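Local atomic coordinates of DNA repair protein RAD7 (Saccharomyces cerevisiae, PDB entry 5ZB2), a protein that acts in the global genome repair complex of yeast, promoting nucleotide excision repair of damage in nontranscribed DNA, and interacts with Elc1. Residues Arg239-Asn244 with Glu269-Glu274; Glu298-Arg303 with Ser326-Ser331; Asn294-Cys299 with Asn318-Ser323; Ile226-Leu231 with Thr250-Ile255. All blocks are in the same frame, centred on the assembly; numbering follows the deposited sequence.

Interaction 1 of 4, residues Arg239-Asn244 with Glu269-Glu274. With GOL (glycerol), chain G.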
loop_
_atom_site.group_PDB
_atom_site.type_symbol
_atom_site.label_atom_id
_atom_site.label_comp_id
_atom_site.label_asym_id
_atom_site.label_seq_id
_atom_site.Cartn_x
_atom_site.Cartn_y
_atom_site.Cartn_z
ATOM N N ARG A 239 -29.984 20.383 17.211
ATOM C CA ARG A 239 -29.078 20.720 18.304
ATOM C C ARG A 239 -27.878 21.548 17.864
ATOM O O ARG A 239 -27.205 22.135 18.719
ATOM C CB ARG A 239 -28.578 19.442 18.998
ATOM C CG ARG A 239 -29.693 18.522 19.487
ATOM C CD ARG A 239 -29.172 17.469 20.460
ATOM N NE ARG A 239 -28.084 16.671 19.895
ATOM C CZ ARG A 239 -28.222 15.469 19.340
ATOM N NH1 ARG A 239 -29.410 14.887 19.262
ATOM N NH2 ARG A 239 -27.156 14.839 18.860
ATOM N N LYS A 240 -27.591 21.617 16.565
ATOM C CA LYS A 240 -26.455 22.380 16.055
ATOM C C LYS A 240 -26.859 23.042 14.749
ATOM O O LYS A 240 -27.162 22.350 13.771
ATOM C CB LYS A 240 -25.238 21.471 15.843
ATOM C CG LYS A 240 -24.022 22.160 15.235
ATOM C CD LYS A 240 -22.856 21.188 15.096
ATOM C CE LYS A 240 -21.571 21.888 14.693
ATOM N NZ LYS A 240 -20.419 20.945 14.662
ATOM N N LEU A 241 -26.857 24.374 14.729
ATOM C CA LEU A 241 -27.140 25.138 13.519
ATOM C C LEU A 241 -25.990 26.097 13.253
ATOM O O LEU A 241 -25.709 26.978 14.073
ATOM C CB LEU A 241 -28.459 25.906 13.648
ATOM C CG LEU A 241 -28.853 26.741 12.427
ATOM C CD1 LEU A 241 -29.081 25.849 11.219
ATOM C CD2 LEU A 241 -30.090 27.578 12.723
ATOM N N VAL A 242 -25.339 25.936 12.103
ATOM C CA VAL A 242 -24.196 26.756 11.713
ATOM C C VAL A 242 -24.437 27.255 10.295
ATOM O O VAL A 242 -24.484 26.457 9.352
ATOM C CB VAL A 242 -22.872 25.976 11.802
ATOM C CG1 VAL A 242 -21.708 26.790 11.217
ATOM C CG2 VAL A 242 -22.566 25.606 13.252
ATOM N N LEU A 243 -24.593 28.570 10.145
ATOM C CA LEU A 243 -24.774 29.215 8.843
ATOM C C LEU A 243 -23.822 30.409 8.798
ATOM O O LEU A 243 -24.174 31.506 9.242
ATOM C CB LEU A 243 -26.219 29.645 8.628
ATOM C CG LEU A 243 -27.290 28.553 8.688
ATOM C CD1 LEU A 243 -28.684 29.173 8.721
ATOM C CD2 LEU A 243 -27.148 27.601 7.506
ATOM N N ASN A 244 -22.624 30.197 8.258
ATOM C CA ASN A 244 -21.599 31.229 8.194
ATOM C C ASN A 244 -21.386 31.670 6.752
ATOM O O ASN A 244 -21.325 30.841 5.839
ATOM C CB ASN A 244 -20.278 30.730 8.784
ATOM C CG ASN A 244 -20.422 30.230 10.212
ATOM O OD1 ASN A 244 -21.327 30.639 10.942
ATOM N ND2 ASN A 244 -19.526 29.337 10.618
ATOM N N GLU A 269 -27.559 23.337 21.177
ATOM C CA GLU A 269 -26.321 23.421 21.933
ATOM C C GLU A 269 -25.267 24.268 21.242
ATOM O O GLU A 269 -24.385 24.802 21.920
ATOM C CB GLU A 269 -25.760 22.014 22.181
ATOM C CG GLU A 269 -26.825 21.011 22.622
ATOM C CD GLU A 269 -26.284 19.609 22.809
ATOM O OE1 GLU A 269 -26.805 18.888 23.682
ATOM O OE2 GLU A 269 -25.342 19.227 22.082
ATOM N N VAL A 270 -25.355 24.421 19.922
ATOM C CA VAL A 270 -24.397 25.195 19.141
ATOM C C VAL A 270 -25.170 26.026 18.128
ATOM O O VAL A 270 -26.015 25.496 17.399
ATOM C CB VAL A 270 -23.380 24.286 18.426
ATOM C CG1 VAL A 270 -22.429 25.115 17.559
ATOM C CG2 VAL A 270 -22.606 23.453 19.438
ATOM N N LEU A 271 -24.870 27.321 18.067
ATOM C CA LEU A 271 -25.540 28.232 17.146
ATOM C C LEU A 271 -24.520 29.218 16.607
ATOM O O LEU A 271 -23.853 29.907 17.385
ATOM C CB LEU A 271 -26.688 28.979 17.835
ATOM C CG LEU A 271 -27.394 30.004 16.943
ATOM C CD1 LEU A 271 -28.156 29.300 15.824
ATOM C CD2 LEU A 271 -28.321 30.899 17.752
ATOM N N SER A 272 -24.413 29.305 15.283
ATOM C CA SER A 272 -23.477 30.227 14.651
ATOM C C SER A 272 -24.105 30.836 13.407
ATOM O O SER A 272 -24.578 30.109 12.529
ATOM C CB SER A 272 -22.168 29.515 14.283
ATOM O OG SER A 272 -21.312 30.373 13.543
ATOM N N LEU A 273 -24.072 32.167 13.320
ATOM C CA LEU A 273 -24.667 32.898 12.204
ATOM C C LEU A 273 -23.701 33.986 11.728
ATOM O O LEU A 273 -24.036 35.159 11.627
ATOM C CB LEU A 273 -26.008 33.509 12.605
ATOM C CG LEU A 273 -27.077 32.570 13.163
ATOM C CD1 LEU A 273 -28.280 33.374 13.630
ATOM C CD2 LEU A 273 -27.489 31.550 12.118
ATOM N N GLU A 274 -22.476 33.594 11.400
ATOM C CA GLU A 274 -21.421 34.564 11.148
ATOM C C GLU A 274 -21.592 35.243 9.791
ATOM O O GLU A 274 -22.039 34.626 8.821
ATOM C CB GLU A 274 -20.061 33.876 11.238
ATOM C CG GLU A 274 -19.815 33.209 12.587
ATOM C CD GLU A 274 -18.417 32.625 12.709
ATOM O OE1 GLU A 274 -17.660 32.669 11.716
ATOM O OE2 GLU A 274 -18.076 32.126 13.800
HETATM C C1 GOL G . -24.309 16.676 18.481
HETATM O O1 GOL G . -24.937 17.173 19.644
HETATM C C2 GOL G . -23.334 17.722 17.943
HETATM O O2 GOL G . -23.272 17.674 16.533
HETATM C C3 GOL G . -23.762 19.112 18.401
HETATM O O3 GOL G . -23.228 19.393 19.676
HETATM O O HOH W 1 -24.457 33.552 7.548
HETATM O O HOH W 2 -18.556 28.451 13.537
#
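Asn244 OD1 accepts from two donors of segment 269-274, Ser272 OG and Glu274 N. Ser272 OG gives its proton at 2.6 Å to Asn244 OD1, in the amide plane and on a lone pair, while Glu274 N reaches the same oxygen at 3.2 Å, tilted 31° from that plane. Asn244 ND2 is held by Glu214, so both ends of the buried amide are engaged and its flip is fixed. The Glu274 carboxylate stacks on this amide, the planes 17° apart, and turns its oxygens to Arg302 and Ser300. Backbone bonds follow in parallel register: Leu241 N to Val270 O, Ser272 N to Leu241 O and Leu243 N to Ser272 O at 2.8 Å, with Arg239 O taking both Glu269 N and Val270 N. Such neighbouring parallel strands, joined through helix 251-261, build the inner surface of the leucine-rich repeat solenoid. On the face of Leu241 and Leu271, Leu241 CD2 lies 4.0 Å from Leu271 CD1, the two chains side by side. On the other face the Lys240 CG methylene rests 3.9 Å from Val270 CB. At the strand starts a glycerol, probably from the crystallisation liquor, bridges Arg239 NE and Glu269 OE2, which stand 4.3 Å apart.

Interaction 2 of 4, residues Glu298-Arg303 with Ser326-Ser331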
loop_
_atom_site.group_PDB
_atom_site.type_symbol
_atom_site.label_atom_id
_atom_site.label_comp_id
_atom_site.label_asym_id
_atom_site.label_seq_id
_atom_site.Cartn_x
_atom_site.Cartn_y
_atom_site.Cartn_z
ATOM N N GLU A 298 -22.191 26.817 22.809
ATOM C CA GLU A 298 -21.354 27.630 21.945
ATOM C C GLU A 298 -22.242 28.512 21.087
ATOM O O GLU A 298 -23.246 28.046 20.538
ATOM C CB GLU A 298 -20.469 26.743 21.061
ATOM C CG GLU A 298 -19.435 27.489 20.242
ATOM C CD GLU A 298 -18.631 26.556 19.356
ATOM O OE1 GLU A 298 -18.565 26.800 18.133
ATOM O OE2 GLU A 298 -18.079 25.567 19.884
ATOM N N CYS A 299 -21.872 29.786 20.975
ATOM C CA CYS A 299 -22.637 30.734 20.177
ATOM C C CYS A 299 -21.691 31.754 19.563
ATOM O O CYS A 299 -20.828 32.295 20.261
ATOM C CB CYS A 299 -23.693 31.440 21.029
ATOM S SG CYS A 299 -24.730 32.578 20.093
ATOM N N SER A 300 -21.861 32.021 18.267
ATOM C CA SER A 300 -21.039 32.998 17.562
ATOM C C SER A 300 -21.906 33.891 16.688
ATOM O O SER A 300 -22.751 33.399 15.932
ATOM C CB SER A 300 -19.977 32.320 16.696
ATOM O OG SER A 300 -19.267 33.286 15.934
ATOM N N PHE A 301 -21.682 35.200 16.792
ATOM C CA PHE A 301 -22.290 36.192 15.915
ATOM C C PHE A 301 -21.223 36.996 15.176
ATOM O O PHE A 301 -21.445 38.154 14.818
ATOM C CB PHE A 301 -23.206 37.129 16.703
ATOM C CG PHE A 301 -24.330 36.432 17.416
ATOM C CD1 PHE A 301 -25.279 35.717 16.708
ATOM C CD2 PHE A 301 -24.446 36.509 18.794
ATOM C CE1 PHE A 301 -26.319 35.078 17.364
ATOM C CE2 PHE A 301 -25.487 35.875 19.456
ATOM C CZ PHE A 301 -26.421 35.159 18.741
ATOM N N ARG A 302 -20.062 36.385 14.936
ATOM C CA ARG A 302 -18.951 37.072 14.287
ATOM C C ARG A 302 -19.413 37.798 13.032
ATOM O O ARG A 302 -19.972 37.187 12.115
ATOM C CB ARG A 302 -17.846 36.069 13.938
ATOM C CG ARG A 302 -16.613 36.704 13.295
ATOM C CD ARG A 302 -15.558 35.668 12.924
ATOM N NE ARG A 302 -16.041 34.773 11.880
ATOM C CZ ARG A 302 -16.081 35.080 10.588
ATOM N NH1 ARG A 302 -15.661 36.267 10.163
ATOM N NH2 ARG A 302 -16.548 34.197 9.714
ATOM N N ARG A 303 -19.168 39.109 13.004
ATOM C CA ARG A 303 -19.425 39.960 11.841
ATOM C C ARG A 303 -20.908 40.015 11.480
ATOM O O ARG A 303 -21.267 40.198 10.315
ATOM C CB ARG A 303 -18.588 39.526 10.634
ATOM C CG ARG A 303 -17.123 39.942 10.745
ATOM C CD ARG A 303 -16.376 39.818 9.426
ATOM N NE ARG A 303 -16.980 40.625 8.367
ATOM C CZ ARG A 303 -16.864 41.946 8.265
ATOM N NH1 ARG A 303 -16.171 42.631 9.166
ATOM N NH2 ARG A 303 -17.450 42.586 7.263
ATOM N N SER A 326 -18.380 29.237 25.379
ATOM C CA SER A 326 -17.650 30.150 24.512
ATOM C C SER A 326 -18.648 31.022 23.766
ATOM O O SER A 326 -19.703 30.546 23.337
ATOM C CB SER A 326 -16.749 29.401 23.517
ATOM O OG SER A 326 -17.504 28.596 22.636
ATOM N N LEU A 327 -18.307 32.301 23.619
ATOM C CA LEU A 327 -19.178 33.283 22.988
ATOM C C LEU A 327 -18.330 34.194 22.117
ATOM O O LEU A 327 -17.297 34.697 22.569
ATOM C CB LEU A 327 -19.933 34.102 24.041
ATOM C CG LEU A 327 -20.922 35.152 23.527
ATOM C CD1 LEU A 327 -22.124 34.493 22.868
ATOM C CD2 LEU A 327 -21.363 36.056 24.664
ATOM N N ASN A 328 -18.766 34.410 20.879
ATOM C CA ASN A 328 -18.014 35.189 19.900
ATOM C C ASN A 328 -18.856 36.381 19.465
ATOM O O ASN A 328 -19.853 36.216 18.754
ATOM C CB ASN A 328 -17.631 34.322 18.700
ATOM C CG ASN A 328 -16.760 35.055 17.697
ATOM O OD1 ASN A 328 -16.746 36.288 17.639
ATOM N ND2 ASN A 328 -16.031 34.294 16.891
ATOM N N LEU A 329 -18.445 37.581 19.882
ATOM C CA LEU A 329 -19.103 38.829 19.513
ATOM C C LEU A 329 -18.250 39.666 18.566
ATOM O O LEU A 329 -18.460 40.879 18.448
ATOM C CB LEU A 329 -19.437 39.634 20.770
ATOM C CG LEU A 329 -20.240 38.897 21.848
ATOM C CD1 LEU A 329 -20.312 39.742 23.105
ATOM C CD2 LEU A 329 -21.645 38.541 21.361
ATOM N N ASN A 330 -17.306 39.033 17.878
ATOM C CA ASN A 330 -16.315 39.749 17.085
ATOM C C ASN A 330 -16.974 40.657 16.056
ATOM O O ASN A 330 -17.840 40.228 15.290
ATOM C CB ASN A 330 -15.403 38.739 16.388
ATOM C CG ASN A 330 -14.261 39.395 15.641
ATOM O OD1 ASN A 330 -14.461 40.083 14.640
ATOM N ND2 ASN A 330 -13.047 39.161 16.115
ATOM N N SER A 331 -16.553 41.921 16.053
ATOM C CA SER A 331 -16.949 42.955 15.097
ATOM C C SER A 331 -18.356 43.488 15.338
ATOM O O SER A 331 -18.894 44.173 14.455
ATOM C CB SER A 331 -16.857 42.467 13.646
ATOM O OG SER A 331 -15.558 42.004 13.340
HETATM O O HOH W 3 -14.132 42.081 11.105
#
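Cys299 and Leu327 meet on the buried face of two parallel strands, where Cys299 CB lies 3.9 Å from Leu327 CD1. Farther along, Leu329 CD2 comes to the edge of the Phe301 ring, 4.3 Å from Phe301 CD2, and Leu315 and Ile312 of helix 309-320 also pack against the aromatic side chain. Backbone bonds hold this part in register: Asn328 N to Cys299 O, then Phe301 N to Asn328 O at 2.9 Å and nearly straight (175°). Past the regular strands, Arg303 N still bonds to Asn330 O as the chains enter the turns of this leucine-rich repeat solenoid. The opposite face is polar but close: Glu298 CG lies 3.3 Å from Ser326 OG, and Asn328 CB 3.4 Å from Ser300 OG, which is hydrogen-bonded to Glu274. With CG anti to the backbone N (chi1 -176°), the Asn328 amide turns OD1 forward along its own chain to Asn330 N at 2.8 Å, an Asx turn. Arg302 and Asn330 run side by side, guanidinium and amide planes 64° apart, and Arg302 NE forms a salt bridge with Glu274. The loose part is the solvent end, where a water joins exposed Arg303 NH1 to Ser331 OG, which itself donates to Asn330 OD1 at 2.6 Å. Backbone bonds and apolar contacts thus join the strands, whereas the polar side chains mostly brace their own turns or reach to the segments on either side, Glu274 and Asp352.

Interaction 3 of 4, residues Asn294-Cys299 with Asn318-Ser323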
loop_
_atom_site.group_PDB
_atom_site.type_symbol
_atom_site.label_atom_id
_atom_site.label_comp_id
_atom_site.label_asym_id
_atom_site.label_seq_id
_atom_site.Cartn_x
_atom_site.Cartn_y
_atom_site.Cartn_z
ATOM N N ASN A 294 -31.504 26.765 27.343
ATOM C CA ASN A 294 -30.831 26.275 28.540
ATOM C C ASN A 294 -29.692 25.311 28.237
ATOM O O ASN A 294 -28.980 24.918 29.168
ATOM C CB ASN A 294 -31.839 25.579 29.460
ATOM C CG ASN A 294 -32.873 26.533 30.022
ATOM O OD1 ASN A 294 -32.581 27.701 30.285
ATOM N ND2 ASN A 294 -34.090 26.039 30.214
ATOM N N ASN A 295 -29.502 24.919 26.977
ATOM C CA ASN A 295 -28.469 23.957 26.609
ATOM C C ASN A 295 -27.419 24.547 25.676
ATOM O O ASN A 295 -26.571 23.804 25.167
ATOM C CB ASN A 295 -29.106 22.725 25.959
ATOM C CG ASN A 295 -30.139 22.063 26.851
ATOM O OD1 ASN A 295 -31.336 22.334 26.742
ATOM N ND2 ASN A 295 -29.681 21.191 27.742
ATOM N N LEU A 296 -27.445 25.855 25.439
ATOM C CA LEU A 296 -26.531 26.458 24.478
ATOM C C LEU A 296 -25.119 26.495 25.054
ATOM O O LEU A 296 -24.864 27.163 26.061
ATOM C CB LEU A 296 -27.006 27.859 24.106
ATOM C CG LEU A 296 -26.305 28.518 22.917
ATOM C CD1 LEU A 296 -26.530 27.733 21.635
ATOM C CD2 LEU A 296 -26.779 29.956 22.751
ATOM N N ILE A 297 -24.207 25.772 24.412
ATOM C CA ILE A 297 -22.826 25.669 24.860
ATOM C C ILE A 297 -21.921 26.627 24.098
ATOM O O ILE A 297 -20.989 27.194 24.670
ATOM C CB ILE A 297 -22.342 24.208 24.712
ATOM C CG1 ILE A 297 -23.160 23.275 25.610
ATOM C CG2 ILE A 297 -20.852 24.078 25.014
ATOM C CD1 ILE A 297 -23.063 23.577 27.096
ATOM N N GLU A 298 -22.191 26.817 22.809
ATOM C CA GLU A 298 -21.354 27.630 21.945
ATOM C C GLU A 298 -22.242 28.512 21.087
ATOM O O GLU A 298 -23.246 28.046 20.538
ATOM C CB GLU A 298 -20.469 26.743 21.061
ATOM C CG GLU A 298 -19.435 27.489 20.242
ATOM C CD GLU A 298 -18.631 26.556 19.356
ATOM O OE1 GLU A 298 -18.565 26.800 18.133
ATOM O OE2 GLU A 298 -18.079 25.567 19.884
ATOM N N CYS A 299 -21.872 29.786 20.975
ATOM C CA CYS A 299 -22.637 30.734 20.177
ATOM C C CYS A 299 -21.691 31.754 19.563
ATOM O O CYS A 299 -20.828 32.295 20.261
ATOM C CB CYS A 299 -23.693 31.440 21.029
ATOM S SG CYS A 299 -24.730 32.578 20.093
ATOM N N ASN A 318 -32.557 34.429 28.621
ATOM C CA ASN A 318 -33.491 33.367 28.259
ATOM C C ASN A 318 -32.829 31.991 28.300
ATOM O O ASN A 318 -33.131 31.115 27.486
ATOM C CB ASN A 318 -34.106 33.636 26.887
ATOM C CG ASN A 318 -35.214 34.682 26.940
ATOM O OD1 ASN A 318 -36.384 34.353 27.131
ATOM N ND2 ASN A 318 -34.845 35.948 26.779
ATOM N N GLY A 319 -31.911 31.787 29.253
ATOM C CA GLY A 319 -31.353 30.484 29.557
ATOM C C GLY A 319 -29.879 30.341 29.225
ATOM O O GLY A 319 -29.160 29.630 29.940
ATOM N N ALA A 320 -29.411 30.998 28.164
ATOM C CA ALA A 320 -28.053 30.767 27.686
ATOM C C ALA A 320 -26.995 31.213 28.688
ATOM O O ALA A 320 -25.869 30.708 28.644
ATOM C CB ALA A 320 -27.840 31.483 26.353
ATOM N N ARG A 321 -27.332 32.141 29.586
ATOM C CA ARG A 321 -26.349 32.669 30.527
ATOM C C ARG A 321 -25.663 31.556 31.311
ATOM O O ARG A 321 -24.449 31.601 31.536
ATOM C CB ARG A 321 -27.032 33.655 31.479
ATOM C CG ARG A 321 -26.265 33.953 32.766
ATOM C CD ARG A 321 -27.091 34.798 33.716
ATOM N NE ARG A 321 -27.210 36.180 33.265
ATOM C CZ ARG A 321 -27.904 37.117 33.902
ATOM N NH1 ARG A 321 -28.552 36.826 35.022
ATOM N NH2 ARG A 321 -27.952 38.350 33.417
ATOM N N ASP A 322 -26.424 30.553 31.738
ATOM C CA ASP A 322 -25.917 29.530 32.639
ATOM C C ASP A 322 -25.236 28.371 31.923
ATOM O O ASP A 322 -24.587 27.554 32.585
ATOM C CB ASP A 322 -27.063 28.990 33.500
ATOM C CG ASP A 322 -27.706 30.069 34.349
ATOM O OD1 ASP A 322 -26.963 30.887 34.935
ATOM O OD2 ASP A 322 -28.954 30.105 34.423
ATOM N N SER A 323 -25.355 28.281 30.597
ATOM C CA SER A 323 -24.818 27.153 29.852
ATOM C C SER A 323 -23.662 27.508 28.925
ATOM O O SER A 323 -22.856 26.627 28.618
ATOM C CB SER A 323 -25.933 26.495 29.025
ATOM O OG SER A 323 -26.601 27.452 28.222
#
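Ser323 makes the one hydrogen bond across this contact, its OG donating to Leu296 O at 2.8 Å. The hydroxyl approaches at a C=O...donor angle of 124° and lies 30° from the carbonyl plane. Its chi1 of 53° sets OG between the backbone N and the carbonyl carbon, which turns the hydroxyl to the loop at Leu296. Two polar atoms nearby do not bond: Leu296 O and Ser323 O are both acceptors, and Ser323 O is taken by Arg325.

Close van der Waals contacts against polar atoms come next. Ser323 CB rests against Asn294 O at 3.4 Å, and the Ile297 CD1 methyl sits 3.4 Å from Ser323 O. Asn294 lays OD1 over the backbone of Gly319; with a positive phi and no CB, Gly319 lets Asn294 OD1 approach its CA to 3.1 Å.

Apolar contact is small, a single pair in which one branch of the leucine touches a methyl of the helix end: Leu296 CD2 meets Ala320 CB at 4.1 Å.

The contact lies where the loop entering strand 298-300 passes the end of helix 309-320 and the turn after it, on the way to strand 326-328. Leu315 of that helix and Leu324 cover Leu296 within the leucine-rich repeat solenoid.

Interaction 4 of 4, residues Ile226-Leu231 with Thr250-Ile255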
loop_
_atom_site.group_PDB
_atom_site.type_symbol
_atom_site.label_atom_id
_atom_site.label_comp_id
_atom_site.label_asym_id
_atom_site.label_seq_id
_atom_site.Cartn_x
_atom_site.Cartn_y
_atom_site.Cartn_z
ATOM N N ILE A 226 -35.071 28.658 1.209
ATOM C CA ILE A 226 -34.507 27.323 1.396
ATOM C C ILE A 226 -34.331 27.017 2.879
ATOM O O ILE A 226 -34.637 25.910 3.338
ATOM C CB ILE A 226 -33.179 27.196 0.627
ATOM C CG1 ILE A 226 -33.442 27.254 -0.882
ATOM C CG2 ILE A 226 -32.456 25.900 0.997
ATOM C CD1 ILE A 226 -32.196 27.340 -1.734
ATOM N N ILE A 227 -33.827 27.982 3.650
ATOM C CA ILE A 227 -33.565 27.729 5.064
ATOM C C ILE A 227 -34.868 27.595 5.841
ATOM O O ILE A 227 -34.948 26.811 6.796
ATOM C CB ILE A 227 -32.677 28.841 5.648
ATOM C CG1 ILE A 227 -31.329 28.885 4.918
ATOM C CG2 ILE A 227 -32.484 28.651 7.156
ATOM C CD1 ILE A 227 -30.540 27.577 4.948
ATOM N N ILE A 228 -35.901 28.349 5.461
ATOM C CA ILE A 228 -37.197 28.218 6.122
ATOM C C ILE A 228 -37.763 26.824 5.890
ATOM O O ILE A 228 -38.159 26.133 6.834
ATOM C CB ILE A 228 -38.162 29.312 5.637
ATOM C CG1 ILE A 228 -37.676 30.679 6.119
ATOM C CG2 ILE A 228 -39.589 29.044 6.138
ATOM C CD1 ILE A 228 -38.349 31.847 5.434
ATOM N N ASN A 229 -37.803 26.389 4.629
ATOM C CA ASN A 229 -38.309 25.052 4.325
ATOM C C ASN A 229 -37.505 23.985 5.055
ATOM O O ASN A 229 -38.069 23.009 5.564
ATOM C CB ASN A 229 -38.282 24.813 2.816
ATOM C CG ASN A 229 -39.287 25.680 2.077
ATOM O OD1 ASN A 229 -40.185 26.255 2.687
ATOM N ND2 ASN A 229 -39.141 25.774 0.761
ATOM N N LEU A 230 -36.185 24.160 5.132
ATOM C CA LEU A 230 -35.359 23.198 5.853
ATOM C C LEU A 230 -35.693 23.194 7.340
ATOM O O LEU A 230 -35.805 22.129 7.958
ATOM C CB LEU A 230 -33.883 23.517 5.627
ATOM C CG LEU A 230 -32.858 22.450 6.003
ATOM C CD1 LEU A 230 -33.114 21.147 5.261
ATOM C CD2 LEU A 230 -31.466 22.974 5.698
ATOM N N LEU A 231 -35.864 24.380 7.934
ATOM C CA LEU A 231 -36.222 24.451 9.345
ATOM C C LEU A 231 -37.589 23.834 9.606
ATOM O O LEU A 231 -37.806 23.239 10.667
ATOM C CB LEU A 231 -36.193 25.903 9.826
ATOM C CG LEU A 231 -34.808 26.541 9.960
ATOM C CD1 LEU A 231 -34.929 28.023 10.290
ATOM C CD2 LEU A 231 -33.981 25.827 11.021
ATOM N N THR A 250 -31.858 37.017 5.565
ATOM C CA THR A 250 -32.416 38.228 6.153
ATOM C C THR A 250 -33.277 37.871 7.359
ATOM O O THR A 250 -33.418 36.703 7.733
ATOM C CB THR A 250 -33.254 39.008 5.133
ATOM O OG1 THR A 250 -34.473 38.299 4.886
ATOM C CG2 THR A 250 -32.495 39.180 3.823
ATOM N N ASP A 251 -33.879 38.901 7.961
ATOM C CA ASP A 251 -34.770 38.681 9.096
ATOM C C ASP A 251 -35.883 37.697 8.756
ATOM O O ASP A 251 -36.432 37.047 9.655
ATOM C CB ASP A 251 -35.369 40.011 9.560
ATOM C CG ASP A 251 -34.384 40.854 10.354
ATOM O OD1 ASP A 251 -33.286 40.349 10.689
ATOM O OD2 ASP A 251 -34.721 42.022 10.658
ATOM N N SER A 252 -36.230 37.576 7.472
ATOM C CA SER A 252 -37.266 36.631 7.068
ATOM C C SER A 252 -36.944 35.227 7.562
ATOM O O SER A 252 -37.817 34.516 8.075
ATOM C CB SER A 252 -37.420 36.646 5.548
ATOM O OG SER A 252 -38.308 35.630 5.130
ATOM N N MET A 253 -35.686 34.808 7.410
ATOM C CA MET A 253 -35.271 33.512 7.941
ATOM C C MET A 253 -35.481 33.453 9.447
ATOM O O MET A 253 -35.841 32.402 9.992
ATOM C CB MET A 253 -33.804 33.250 7.593
ATOM C CG MET A 253 -33.300 31.876 7.992
ATOM S SD MET A 253 -32.671 31.774 9.682
ATOM C CE MET A 253 -31.109 32.642 9.520
ATOM N N ILE A 254 -35.274 34.578 10.133
ATOM C CA ILE A 254 -35.409 34.606 11.586
ATOM C C ILE A 254 -36.880 34.561 11.981
ATOM O O ILE A 254 -37.274 33.817 12.887
ATOM C CB ILE A 254 -34.723 35.856 12.167
ATOM C CG1 ILE A 254 -33.249 35.933 11.740
ATOM C CG2 ILE A 254 -34.863 35.882 13.692
ATOM C CD1 ILE A 254 -32.379 34.816 12.272
ATOM N N ILE A 255 -37.709 35.367 11.319
ATOM C CA ILE A 255 -39.110 35.491 11.704
ATOM C C ILE A 255 -39.910 34.291 11.216
ATOM O O ILE A 255 -40.686 33.696 11.972
ATOM C CB ILE A 255 -39.689 36.813 11.163
ATOM C CG1 ILE A 255 -38.875 38.008 11.675
ATOM C CG2 ILE A 255 -41.162 36.960 11.545
ATOM C CD1 ILE A 255 -38.788 38.112 13.185
#
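Met253 starts with CG anti to the backbone N (chi1 -175°), which brings CG against Ile227 of helix 224-234; the bends at chi2 (-87°) and chi3 then lead SD and CE past it, the two side chains crossing. The touching branch of Ile227 is CG2, which itself lies anti to its backbone N; this methyl reaches Met253 CG at 3.4 Å and Met253 SD at 4.0 Å. Ile228 works from a neighbouring position. Its CG1 lies 4.1 Å from Met253 CA, and its extended end carries CD1 to Ser252, 3.8 Å from Ser252 OG. Leu231, one turn after Ile227, adds a looser touch, with Leu231 CD1 4.4 Å from Met253 SD.

The two helical segments run nearly parallel, 15° apart and 9.3 Å between axes, as expected for consecutive helices on the outer side of a leucine-rich repeat solenoid. Helix 251-261 begins beside this contact: Thr250 is the N-cap, and its OG1 accepts from Ser252 N at 3.2 Å while also bonding to Asp224 of the neighbouring helix. Leu249 and Leu258 pack around Ile227 and Met253, respectively.

No hydrogen bond crosses between the segments, so the contact depends mainly on methyl, methylene and sulfur surfaces, with Ile228 CD1 also against Ser252 oxygens; the polar groups near it serve the helix start and its tie to Asp224 instead.

How the interactions relate
Interactions 1 and 2 are successive strand pairings in the inner, parallel-stranded layer of the solenoid. They meet directly where Glu274 forms a salt bridge with Arg302 and probably a hydrogen bond with Ser300. Interaction 3 shares Glu298 and Cys299 with interaction 2 and joins the loop leading into that strand to the end of helix 309-320 and the following turn; it relies on a single cross-bond and a close glycine contact. Interaction 4 lies in the helical layer, mostly buried, without a hydrogen bond across its segments and mainly apolar, and touches interaction 1 through Leu243 and Ile227. Backbone hydrogen bonding thus dominates between strands, side-chain fit between helices, while interactions 2 and 3 include exposed residues at their margins.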